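Local coordinates for HP1028 (Helicobacter pylori, PDB 4INN), which probably binds or transports small hydrophobic or amphipathic molecules in the cavity of a lipocalin-type beta-barrel, its natural ligand being unknown, at residues Leu46-Ser51 and Ala113-Asp118; Arg106-Gly111 and Val126-Asn131; Thr121-Val126 and Tyr140-Tyr145; Glu135-Tyr140 and Gly147-Trp152. The protein carries 1 engineered substitution. All coordinates share one frame; numbering follows the deposited sequence.

Contact 1 (Leu46-Ser51 and Ala113-Asp118)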
# COMPACT_ATOMS: atom_id res chain seq x y z
N LEU A 46 -15.01 6.27 1.09
CA LEU A 46 -15.99 6.12 0.01
C LEU A 46 -16.20 4.66 -0.42
O LEU A 46 -16.44 3.81 0.43
CB LEU A 46 -15.65 7.06 -1.15
CG LEU A 46 -16.38 8.42 -1.20
CD1 LEU A 46 -16.71 8.98 0.17
CD2 LEU A 46 -15.58 9.42 -2.04
N TYR A 47 -16.08 4.38 -1.72
CA TYR A 47 -16.24 3.03 -2.26
C TYR A 47 -14.95 2.22 -2.15
O TYR A 47 -14.89 1.07 -2.62
CB TYR A 47 -16.73 3.07 -3.74
CG TYR A 47 -16.04 4.14 -4.54
CD1 TYR A 47 -14.77 3.92 -5.08
CD2 TYR A 47 -16.62 5.40 -4.71
CE1 TYR A 47 -14.11 4.91 -5.78
CE2 TYR A 47 -15.96 6.39 -5.40
CZ TYR A 47 -14.71 6.14 -5.93
OH TYR A 47 -14.05 7.12 -6.62
N MSE A 48 -13.93 2.78 -1.50
CA MSE A 48 -12.65 2.09 -1.31
C MSE A 48 -12.67 1.47 0.05
O MSE A 48 -12.62 2.16 1.07
CB MSE A 48 -11.47 3.04 -1.49
CG MSE A 48 -11.63 3.88 -2.78
SE MSE A 48 -10.45 5.45 -2.83
CE MSE A 48 -8.90 4.37 -2.25
N LYS A 49 -12.73 0.15 0.07
CA LYS A 49 -12.81 -0.64 1.31
C LYS A 49 -11.50 -0.77 2.04
O LYS A 49 -10.44 -0.87 1.45
CB LYS A 49 -13.27 -2.07 1.01
CG LYS A 49 -14.70 -2.18 0.49
CD LYS A 49 -15.21 -3.61 0.58
CE LYS A 49 -14.68 -4.49 -0.55
NZ LYS A 49 -15.20 -5.89 -0.43
N SER A 50 -11.60 -0.81 3.34
CA SER A 50 -10.50 -1.23 4.20
C SER A 50 -9.84 -2.48 3.61
O SER A 50 -10.52 -3.44 3.22
CB SER A 50 -11.03 -1.52 5.61
OG SER A 50 -9.96 -1.51 6.54
N SER A 51 -8.52 -2.46 3.51
CA SER A 51 -7.78 -3.63 3.02
C SER A 51 -6.52 -3.80 3.81
O SER A 51 -6.10 -2.89 4.52
CB SER A 51 -7.51 -3.56 1.51
OG SER A 51 -6.54 -2.57 1.19
N ALA A 113 1.30 5.87 -5.71
CA ALA A 113 0.33 4.82 -5.50
C ALA A 113 -0.67 4.70 -6.66
O ALA A 113 -1.42 5.64 -6.94
CB ALA A 113 -0.40 5.05 -4.21
N TYR A 114 -0.71 3.53 -7.29
CA TYR A 114 -1.81 3.23 -8.19
C TYR A 114 -3.03 2.89 -7.38
O TYR A 114 -2.92 2.21 -6.37
CB TYR A 114 -1.45 2.09 -9.15
CG TYR A 114 -2.60 1.69 -10.06
CD1 TYR A 114 -3.04 2.53 -11.11
CD2 TYR A 114 -3.27 0.48 -9.86
CE1 TYR A 114 -4.10 2.15 -11.93
CE2 TYR A 114 -4.33 0.11 -10.68
CZ TYR A 114 -4.74 0.93 -11.71
OH TYR A 114 -5.80 0.51 -12.50
N ASN A 115 -4.20 3.34 -7.82
CA ASN A 115 -5.46 3.03 -7.14
C ASN A 115 -6.44 2.23 -8.01
O ASN A 115 -6.98 2.74 -8.97
CB ASN A 115 -6.12 4.33 -6.72
CG ASN A 115 -7.41 4.10 -5.98
OD1 ASN A 115 -7.57 3.10 -5.30
ND2 ASN A 115 -8.34 5.03 -6.11
N PHE A 116 -6.66 0.97 -7.64
CA PHE A 116 -7.44 0.01 -8.43
C PHE A 116 -8.89 0.42 -8.61
O PHE A 116 -9.50 0.12 -9.63
CB PHE A 116 -7.39 -1.38 -7.76
CG PHE A 116 -6.10 -2.07 -7.96
CD1 PHE A 116 -5.92 -2.95 -9.02
CD2 PHE A 116 -5.02 -1.83 -7.11
CE1 PHE A 116 -4.70 -3.59 -9.21
CE2 PHE A 116 -3.79 -2.47 -7.31
CZ PHE A 116 -3.63 -3.34 -8.37
N TYR A 117 -9.44 1.13 -7.61
CA TYR A 117 -10.83 1.62 -7.64
C TYR A 117 -11.10 2.75 -8.62
O TYR A 117 -12.25 3.09 -8.83
CB TYR A 117 -11.29 2.07 -6.26
CG TYR A 117 -11.27 0.97 -5.23
CD1 TYR A 117 -12.37 0.12 -5.06
CD2 TYR A 117 -10.15 0.76 -4.43
CE1 TYR A 117 -12.35 -0.90 -4.13
CE2 TYR A 117 -10.13 -0.25 -3.49
CZ TYR A 117 -11.23 -1.08 -3.34
OH TYR A 117 -11.20 -2.10 -2.40
N ASP A 118 -10.08 3.33 -9.23
CA ASP A 118 -10.32 4.42 -10.20
C ASP A 118 -9.31 4.53 -11.34
O ASP A 118 -9.55 5.26 -12.32
CB ASP A 118 -10.47 5.75 -9.45
CG ASP A 118 -9.14 6.33 -8.94
OD1 ASP A 118 -9.11 7.56 -8.71
OD2 ASP A 118 -8.13 5.60 -8.76
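Met48 and Tyr117 mark the nearest approach of the two backbones, with CA atoms 6.6 Å apart and no main-chain pairing between them. Leu46-Ser51 is largely an irregular loop, whereas Ala113-Asp118 runs off the end of a strand into a turn, where Asp118 N bonds back to Asn115 O at 3.2 Å. Tyr117 carries the contact. Met48 CA sits 3.9 Å from the centroid of the Tyr117 ring, almost on the ring normal, in a CH-pi contact, and Met48 CG continues along the same face, 3.8 Å from Tyr117 CG. The long, flexible, unbranched chain of methionine, present here as selenomethionine, suits this place: its bend at chi3 (46°) carries the methyl CE onward to within 3.6 Å of Asn115 OD1. The Tyr47 ring runs by Tyr117 the other way, with Tyr47 CE1 4.0 Å from Tyr117 CB. Asn115 in turn offers ND2 to Asp118 OD2 in a weak bond. Lys49 packs against the Tyr117 hydroxyl with its backbone N and with CB (4.0 Å from Tyr117 OH), while its ammonium group turns away to a salt bridge with Asp71. Met48 also lines the site of a bound polyethylene glycol, consistent with the edge of a binding pocket. Around it, Tyr117 touches Asp69 of strand 61-69, Asn115 packs on Tyr122 of strand 120-128, and the loop of Met48 joins strands 38-41 and 51-58.

Contact 2 (Arg106-Gly111 and Val126-Asn131)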
# COMPACT_ATOMS: atom_id res chain seq x y z
N ARG A 106 11.34 8.58 11.02
CA ARG A 106 10.00 8.06 10.77
C ARG A 106 9.31 8.73 9.58
O ARG A 106 8.11 8.91 9.57
CB ARG A 106 9.15 8.27 12.00
CG ARG A 106 9.76 7.68 13.27
CD ARG A 106 8.74 6.83 13.99
NE ARG A 106 8.92 6.83 15.43
CZ ARG A 106 8.65 7.87 16.20
NH1 ARG A 106 8.82 7.76 17.51
NH2 ARG A 106 8.22 9.02 15.68
N SER A 107 10.06 9.06 8.55
CA SER A 107 9.48 9.92 7.56
C SER A 107 9.86 9.51 6.19
O SER A 107 11.04 9.22 5.93
CB SER A 107 9.93 11.34 7.83
OG SER A 107 9.12 12.21 7.10
N TYR A 108 8.88 9.50 5.29
CA TYR A 108 9.07 8.92 3.94
C TYR A 108 8.42 9.80 2.89
O TYR A 108 7.40 10.38 3.16
CB TYR A 108 8.49 7.49 3.87
CG TYR A 108 9.05 6.56 4.93
CD1 TYR A 108 10.02 5.68 4.63
CD2 TYR A 108 8.60 6.60 6.23
CE1 TYR A 108 10.56 4.85 5.57
CE2 TYR A 108 9.13 5.77 7.20
CZ TYR A 108 10.13 4.90 6.85
OH TYR A 108 10.72 4.02 7.76
N LYS A 109 9.03 9.91 1.71
CA LYS A 109 8.48 10.70 0.59
C LYS A 109 8.76 10.10 -0.77
O LYS A 109 9.51 9.14 -0.92
CB LYS A 109 9.04 12.13 0.56
CG LYS A 109 9.35 12.74 1.91
CD LYS A 109 9.21 14.25 1.93
CE LYS A 109 10.10 14.92 0.91
NZ LYS A 109 10.33 16.33 1.35
N GLY A 110 8.19 10.72 -1.79
CA GLY A 110 8.50 10.40 -3.16
C GLY A 110 7.76 9.23 -3.74
O GLY A 110 8.05 8.81 -4.86
N GLY A 111 6.78 8.71 -3.02
CA GLY A 111 6.09 7.51 -3.45
C GLY A 111 5.00 7.79 -4.47
O GLY A 111 4.53 8.92 -4.61
N VAL A 126 4.46 9.54 3.73
CA VAL A 126 4.10 8.81 4.91
C VAL A 126 4.92 9.29 6.11
O VAL A 126 6.13 9.49 6.01
CB VAL A 126 4.31 7.28 4.74
CG1 VAL A 126 3.96 6.57 6.04
CG2 VAL A 126 3.45 6.71 3.62
N ALA A 127 4.21 9.47 7.22
CA ALA A 127 4.81 9.73 8.52
C ALA A 127 4.38 8.56 9.42
O ALA A 127 3.21 8.22 9.46
CB ALA A 127 4.29 11.06 9.08
N GLN A 128 5.31 7.94 10.14
CA GLN A 128 4.96 6.81 11.00
C GLN A 128 4.95 7.20 12.49
O GLN A 128 5.86 7.88 12.95
CB GLN A 128 5.94 5.69 10.78
CG GLN A 128 5.64 4.46 11.63
CD GLN A 128 6.35 3.21 11.16
OE1 GLN A 128 7.48 3.25 10.72
NE2 GLN A 128 5.67 2.09 11.28
N ASN A 129 3.94 6.74 13.23
CA ASN A 129 3.82 7.02 14.66
C ASN A 129 4.68 6.07 15.45
O ASN A 129 5.24 5.13 14.90
CB ASN A 129 2.39 6.89 15.15
CG ASN A 129 1.40 7.78 14.41
OD1 ASN A 129 0.20 7.49 14.38
ND2 ASN A 129 1.88 8.87 13.83
N SER A 130 4.79 6.32 16.74
CA SER A 130 5.69 5.53 17.59
C SER A 130 5.12 4.14 17.88
O SER A 130 5.88 3.22 18.07
CB SER A 130 6.06 6.30 18.88
OG SER A 130 5.00 6.23 19.82
N ASN A 131 3.80 3.98 17.87
CA ASN A 131 3.19 2.63 17.90
C ASN A 131 3.23 1.86 16.55
O ASN A 131 2.78 0.70 16.47
CB ASN A 131 1.75 2.68 18.40
CG ASN A 131 0.82 3.33 17.39
OD1 ASN A 131 1.24 4.06 16.51
ND2 ASN A 131 -0.47 3.08 17.54
O HOH W 1 9.71 4.44 10.12
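Tyr108 and Gln128 each bring a polar end to the same water through their torsions: the tyrosine ring sits beside its backbone N (chi1 -55°), while Gln128 turns CG opposite its own N (chi1 -179°) and stays extended beyond it. The water lies 2.6 Å from Tyr108 OH, at the edge of the ring and in its plane, and donates to Gln128 OE1, also at 2.6 Å. Glutamine suits the position because its amide serves two directions, NE2 being bonded to the carbonyls of Gly132 and Glu35. The backbone here is an antiparallel beta hairpin, strands 107-115 and 120-128 of the lipocalin barrel, whose local axes make an angle of 171°. Tyr108 and Val126 form a hydrogen-bonded pair, with Tyr108 N to Val126 O at 2.8 Å and Val126 N to Tyr108 O at 3.1 Å; Ser107 and Ala127 form the next, non-hydrogen-bonded pair, and Gln128 N to Arg106 O (3.0 Å) continues the ladder. Val126 is beta-branched, apt for an extended strand, and its CB meets Tyr108 CB at 4.3 Å on the face that packs toward Leu100. Arg106, bent at chi2 and chi3, lays one face of its guanidinium over the backbone of Asn129 and Ser130, with NH1 3.4 Å from Ser130 CB. On the buried side, the Tyr108 ring meets Phe62 of strand 61-69 edge-to-face.

Contact 3 (Thr121-Val126 and Tyr140-Tyr145)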
# COMPACT_ATOMS: atom_id res chain seq x y z
N THR A 121 -3.09 7.27 -10.51
CA THR A 121 -1.87 7.19 -9.75
C THR A 121 -1.77 8.48 -8.92
O THR A 121 -2.09 9.57 -9.40
CB THR A 121 -0.65 6.98 -10.70
OG1 THR A 121 -0.73 5.68 -11.29
CG2 THR A 121 0.69 7.06 -9.95
N TYR A 122 -1.37 8.36 -7.66
CA TYR A 122 -1.32 9.50 -6.76
C TYR A 122 0.05 9.57 -6.15
O TYR A 122 0.65 8.55 -5.92
CB TYR A 122 -2.30 9.33 -5.61
CG TYR A 122 -3.73 9.26 -6.00
CD1 TYR A 122 -4.59 10.31 -5.73
CD2 TYR A 122 -4.24 8.13 -6.62
CE1 TYR A 122 -5.92 10.25 -6.09
CE2 TYR A 122 -5.58 8.06 -6.98
CZ TYR A 122 -6.40 9.11 -6.71
OH TYR A 122 -7.71 9.02 -7.06
N TYR A 123 0.52 10.77 -5.84
CA TYR A 123 1.76 10.94 -5.11
C TYR A 123 1.49 10.63 -3.65
O TYR A 123 0.45 11.01 -3.13
CB TYR A 123 2.28 12.35 -5.27
CG TYR A 123 2.56 12.75 -6.68
CD1 TYR A 123 3.80 12.45 -7.28
CD2 TYR A 123 1.60 13.44 -7.45
CE1 TYR A 123 4.06 12.82 -8.59
CE2 TYR A 123 1.87 13.82 -8.75
CZ TYR A 123 3.10 13.50 -9.32
OH TYR A 123 3.40 13.87 -10.61
N VAL A 124 2.43 9.94 -3.00
CA VAL A 124 2.25 9.49 -1.63
C VAL A 124 3.42 9.92 -0.75
O VAL A 124 4.60 9.79 -1.17
CB VAL A 124 2.07 7.95 -1.58
CG1 VAL A 124 2.16 7.41 -0.16
CG2 VAL A 124 0.72 7.54 -2.19
N ARG A 125 3.11 10.44 0.44
CA ARG A 125 4.11 10.54 1.53
C ARG A 125 3.56 9.94 2.84
O ARG A 125 2.37 9.77 2.98
CB ARG A 125 4.70 11.95 1.73
CG ARG A 125 3.71 13.05 2.03
CD ARG A 125 4.47 14.34 2.27
NE ARG A 125 3.63 15.53 2.25
CZ ARG A 125 2.84 15.98 3.24
NH1 ARG A 125 2.70 15.31 4.37
NH2 ARG A 125 2.14 17.10 3.07
N VAL A 126 4.46 9.54 3.73
CA VAL A 126 4.10 8.81 4.91
C VAL A 126 4.92 9.29 6.11
O VAL A 126 6.13 9.49 6.01
CB VAL A 126 4.31 7.28 4.74
CG1 VAL A 126 3.96 6.57 6.04
CG2 VAL A 126 3.45 6.71 3.62
N TYR A 140 -2.34 14.90 -5.33
CA TYR A 140 -2.36 15.16 -6.76
C TYR A 140 -1.14 15.69 -7.59
O TYR A 140 -1.07 15.22 -8.71
CB TYR A 140 -3.64 15.95 -7.13
CG TYR A 140 -4.93 15.13 -7.18
CD1 TYR A 140 -5.74 14.98 -6.03
CD2 TYR A 140 -5.38 14.52 -8.37
CE1 TYR A 140 -6.93 14.24 -6.07
CE2 TYR A 140 -6.57 13.77 -8.42
CZ TYR A 140 -7.35 13.63 -7.26
OH TYR A 140 -8.52 12.88 -7.26
N ASP A 141 -0.19 16.58 -7.27
CA ASP A 141 0.39 17.19 -6.06
C ASP A 141 1.64 16.45 -5.49
O ASP A 141 1.60 15.80 -4.45
CB ASP A 141 -0.62 17.59 -5.00
CG ASP A 141 -0.01 18.50 -3.92
OD1 ASP A 141 0.92 19.31 -4.15
OD2 ASP A 141 -0.49 18.39 -2.80
N LYS A 142 2.77 16.64 -6.15
CA LYS A 142 4.05 16.15 -5.65
C LYS A 142 4.32 16.48 -4.16
O LYS A 142 4.87 15.64 -3.46
CB LYS A 142 5.18 16.74 -6.51
CG LYS A 142 6.09 15.72 -7.21
CD LYS A 142 6.68 16.24 -8.53
CE LYS A 142 7.17 17.70 -8.47
NZ LYS A 142 6.19 18.75 -8.92
N TRP A 143 3.97 17.68 -3.69
CA TRP A 143 4.32 18.09 -2.32
C TRP A 143 3.34 17.65 -1.23
O TRP A 143 3.63 17.77 -0.04
CB TRP A 143 4.57 19.60 -2.23
CG TRP A 143 5.76 20.07 -3.05
CD1 TRP A 143 6.84 19.32 -3.46
CD2 TRP A 143 5.97 21.38 -3.56
NE1 TRP A 143 7.69 20.09 -4.20
CE2 TRP A 143 7.19 21.36 -4.28
CE3 TRP A 143 5.25 22.58 -3.49
CZ2 TRP A 143 7.71 22.49 -4.91
CZ3 TRP A 143 5.77 23.69 -4.11
CH2 TRP A 143 6.98 23.64 -4.81
N GLY A 144 2.19 17.11 -1.61
CA GLY A 144 1.23 16.62 -0.62
C GLY A 144 0.14 17.56 -0.13
O GLY A 144 -0.74 17.10 0.57
N TYR A 145 0.18 18.85 -0.52
CA TYR A 145 -0.82 19.88 -0.08
C TYR A 145 -2.25 19.81 -0.68
O TYR A 145 -3.20 20.36 -0.10
CB TYR A 145 -0.26 21.30 -0.30
CG TYR A 145 1.09 21.46 0.33
CD1 TYR A 145 1.23 21.45 1.72
CD2 TYR A 145 2.24 21.58 -0.44
CE1 TYR A 145 2.46 21.57 2.32
CE2 TYR A 145 3.48 21.69 0.14
CZ TYR A 145 3.58 21.69 1.52
OH TYR A 145 4.80 21.81 2.14
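Tyr123 lays one face of its ring over the backbone of Lys142, whose CA stands 4.0 Å from the ring centroid in a CH-pi contact. The lysine side chain lies alongside, pointing the same way, and its methylene CG comes within 3.8 Å of Tyr123 CE1; a long aliphatic stem can thus pack on the ring while its amine continues outward. At the edge of the same ring and in its plane is the carbonyl of Tyr140, the O being 3.3 Å from Tyr123 CE2. Next to it, Tyr122 directs its edge toward the face of Tyr140 in a T-shaped pair, centroids 5.4 Å apart and planes at 64°. The Tyr122 hydroxyl is bonded to Asp118, which fixes the far end of that ring, and the Tyr140 side chain is about 3 Å from the bound polyethylene glycol at the nearest atoms. Here the loop between strands 134-139 and 147-154 folds back beside residues 122-125 of strand 120-128. It makes a type I beta turn from Asp141 to Gly144, with Gly144 N bonded to Asp141 O at 3.2 Å. Ser139 OG ties this turn to the strand, bonding to both Asp141 O and Tyr123 O. Arg125, with CG set between the backbone N and the carbonyl carbon (chi1 58°) and the chain extended to NE, sends NE to Trp143 O (3.2 Å, 163°). The oxygen lies in the guanidinium plane, although NE stands above the carbonyl plane. Gly144, with positive phi and no side chain, allows that guanidinium to lie close against the turn.

Contact 4 (Glu135-Tyr140 and Gly147-Trp152)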
# COMPACT_ATOMS: atom_id res chain seq x y z
N GLU A 135 0.41 7.65 9.13
CA GLU A 135 -0.38 8.73 8.59
C GLU A 135 -0.02 8.79 7.12
O GLU A 135 1.07 9.23 6.77
CB GLU A 135 -0.06 10.04 9.27
CG GLU A 135 -0.12 9.95 10.78
CD GLU A 135 -0.37 11.31 11.41
OE1 GLU A 135 0.52 12.21 11.32
OE2 GLU A 135 -1.47 11.47 11.97
N PHE A 136 -0.94 8.36 6.27
CA PHE A 136 -0.67 8.09 4.87
C PHE A 136 -1.33 9.16 4.02
O PHE A 136 -2.57 9.24 3.97
CB PHE A 136 -1.22 6.71 4.53
CG PHE A 136 -1.08 6.32 3.11
CD1 PHE A 136 -0.04 5.51 2.71
CD2 PHE A 136 -2.01 6.72 2.16
CE1 PHE A 136 0.10 5.14 1.40
CE2 PHE A 136 -1.88 6.34 0.83
CZ PHE A 136 -0.82 5.55 0.46
N THR A 137 -0.52 10.00 3.38
CA THR A 137 -1.02 11.18 2.70
C THR A 137 -1.03 10.97 1.22
O THR A 137 0.01 10.87 0.59
CB THR A 137 -0.17 12.45 3.00
OG1 THR A 137 -0.21 12.77 4.41
CG2 THR A 137 -0.70 13.68 2.17
N SER A 138 -2.23 10.97 0.65
CA SER A 138 -2.44 10.73 -0.78
C SER A 138 -2.89 12.00 -1.54
O SER A 138 -3.86 12.65 -1.15
CB SER A 138 -3.51 9.66 -0.90
OG SER A 138 -3.28 8.90 -2.06
N SER A 139 -2.22 12.32 -2.64
CA SER A 139 -2.34 13.65 -3.26
C SER A 139 -2.16 13.69 -4.79
O SER A 139 -1.78 12.70 -5.41
CB SER A 139 -1.28 14.56 -2.67
OG SER A 139 0.00 14.22 -3.20
N TYR A 140 -2.34 14.90 -5.33
CA TYR A 140 -2.36 15.16 -6.76
C TYR A 140 -1.14 15.69 -7.59
O TYR A 140 -1.07 15.22 -8.71
CB TYR A 140 -3.64 15.95 -7.13
CG TYR A 140 -4.93 15.13 -7.18
CD1 TYR A 140 -5.74 14.98 -6.03
CD2 TYR A 140 -5.38 14.52 -8.37
CE1 TYR A 140 -6.93 14.24 -6.07
CE2 TYR A 140 -6.57 13.77 -8.42
CZ TYR A 140 -7.35 13.63 -7.26
OH TYR A 140 -8.52 12.88 -7.26
N GLY A 147 -4.12 17.09 -1.25
CA GLY A 147 -4.40 15.68 -1.00
C GLY A 147 -5.05 15.48 0.35
O GLY A 147 -5.51 16.44 0.95
N LYS A 148 -5.07 14.24 0.82
CA LYS A 148 -5.77 13.86 2.05
C LYS A 148 -4.94 12.90 2.87
O LYS A 148 -4.13 12.17 2.34
CB LYS A 148 -7.11 13.21 1.70
CG LYS A 148 -8.04 13.04 2.90
CD LYS A 148 -9.51 12.93 2.47
CE LYS A 148 -10.47 13.02 3.65
NZ LYS A 148 -10.20 11.94 4.64
N THR A 149 -5.15 12.89 4.17
CA THR A 149 -4.31 12.05 5.06
C THR A 149 -5.22 11.04 5.73
O THR A 149 -6.30 11.38 6.18
CB THR A 149 -3.51 12.90 6.10
OG1 THR A 149 -2.52 13.68 5.42
CG2 THR A 149 -2.79 12.02 7.12
N PHE A 150 -4.78 9.79 5.74
CA PHE A 150 -5.56 8.69 6.31
C PHE A 150 -4.74 8.01 7.38
O PHE A 150 -3.50 8.13 7.41
CB PHE A 150 -5.84 7.68 5.21
CG PHE A 150 -6.69 8.21 4.06
CD1 PHE A 150 -8.05 8.18 4.12
CD2 PHE A 150 -6.08 8.68 2.89
CE1 PHE A 150 -8.81 8.62 3.07
CE2 PHE A 150 -6.83 9.14 1.84
CZ PHE A 150 -8.20 9.12 1.92
N THR A 151 -5.37 7.27 8.27
CA THR A 151 -4.53 6.50 9.18
C THR A 151 -4.65 4.98 9.02
O THR A 151 -5.73 4.41 9.06
CB THR A 151 -4.50 7.05 10.63
OG1 THR A 151 -4.63 5.98 11.56
CG2 THR A 151 -5.53 8.08 10.86
N TRP A 152 -3.50 4.35 8.80
CA TRP A 152 -3.37 2.93 8.52
C TRP A 152 -2.78 2.26 9.77
O TRP A 152 -1.66 2.60 10.15
CB TRP A 152 -2.41 2.73 7.35
CG TRP A 152 -2.97 3.14 6.03
CD1 TRP A 152 -4.02 3.96 5.82
CD2 TRP A 152 -2.50 2.76 4.75
NE1 TRP A 152 -4.27 4.10 4.49
CE2 TRP A 152 -3.34 3.38 3.80
CE3 TRP A 152 -1.46 1.93 4.30
CZ2 TRP A 152 -3.18 3.21 2.42
CZ3 TRP A 152 -1.29 1.76 2.93
CH2 TRP A 152 -2.16 2.40 2.00
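Phe136 and Trp152 stack face to face, the phenyl and the six-membered indole ring having centroids 4.0 Å apart and planes at 10°. Phe136 CB completes the overlap, standing 3.9 Å from the centroid of the indole's five-membered ring. Phe136 turns CG opposite its backbone N (chi1 177°) and Trp152 keeps CG beside its own, which brings the rings over one another; planar side chains then gain a full-face contact. Phe150 and Ser138 share this face of the sheet, Ser138 CB lying at the edge of the Phe150 ring. On the other face, Thr137 OG1 and Thr149 OG1 are hydrogen-bonded at 2.7 Å, either able to be the donor, and Thr149 CG2 packs against Glu135 CB at 4.0 Å; each threonine thereby uses its hydroxyl for pairing while its branched CB suits a strand.

These side chains are set in register by the backbone ladder, an antiparallel hairpin whose local axes make an angle of 151°. Phe136 and Phe150 form one hydrogen-bonded pair, Phe136 N reaching Phe150 O at 2.8 Å, with the return bond from Phe150 N to Phe136 O. Ser138 and Lys148 form another, Ser138 N to Lys148 O also being 2.8 Å. Gly147, opposite Ser139, presents no side chain where the strands draw close. Ser138, Gly147, Lys148 and Phe150 line the polyethylene glycol site. Beyond the hairpin, Phe136 rests on Val124 and Val126 of strand 120-128, while Phe150 meets Phe45 edge-to-face and Trp152 touches Thr42, both from the loop after strand 38-41.

Overall arrangement
All four contacts lie on one closed antiparallel barrel or on the loops at its strand ends. Contacts 3 and 4 are near neighbours, centres about 8 Å apart, sharing Tyr140 and joined by bonds such as Arg125 O to Thr137 N (2.9 Å). Contacts 2 and 3 share Val126, and contact 2 meets contact 4 where Ala127 O receives Glu135 N at 2.9 Å. Contact 1 lies about 20 Å from contact 2, centre to centre, yet adjoins it along strand 107-115; a probable hydrogen bond from Ala113 N to Tyr122 O (2.8 Å) links it to contact 3. Contacts 1, 3 and 4 all contribute to the pocket holding the polyethylene glycol, probably a crystallisation additive, which may mark a binding pocket, whereas contact 2 contributes none of its residues.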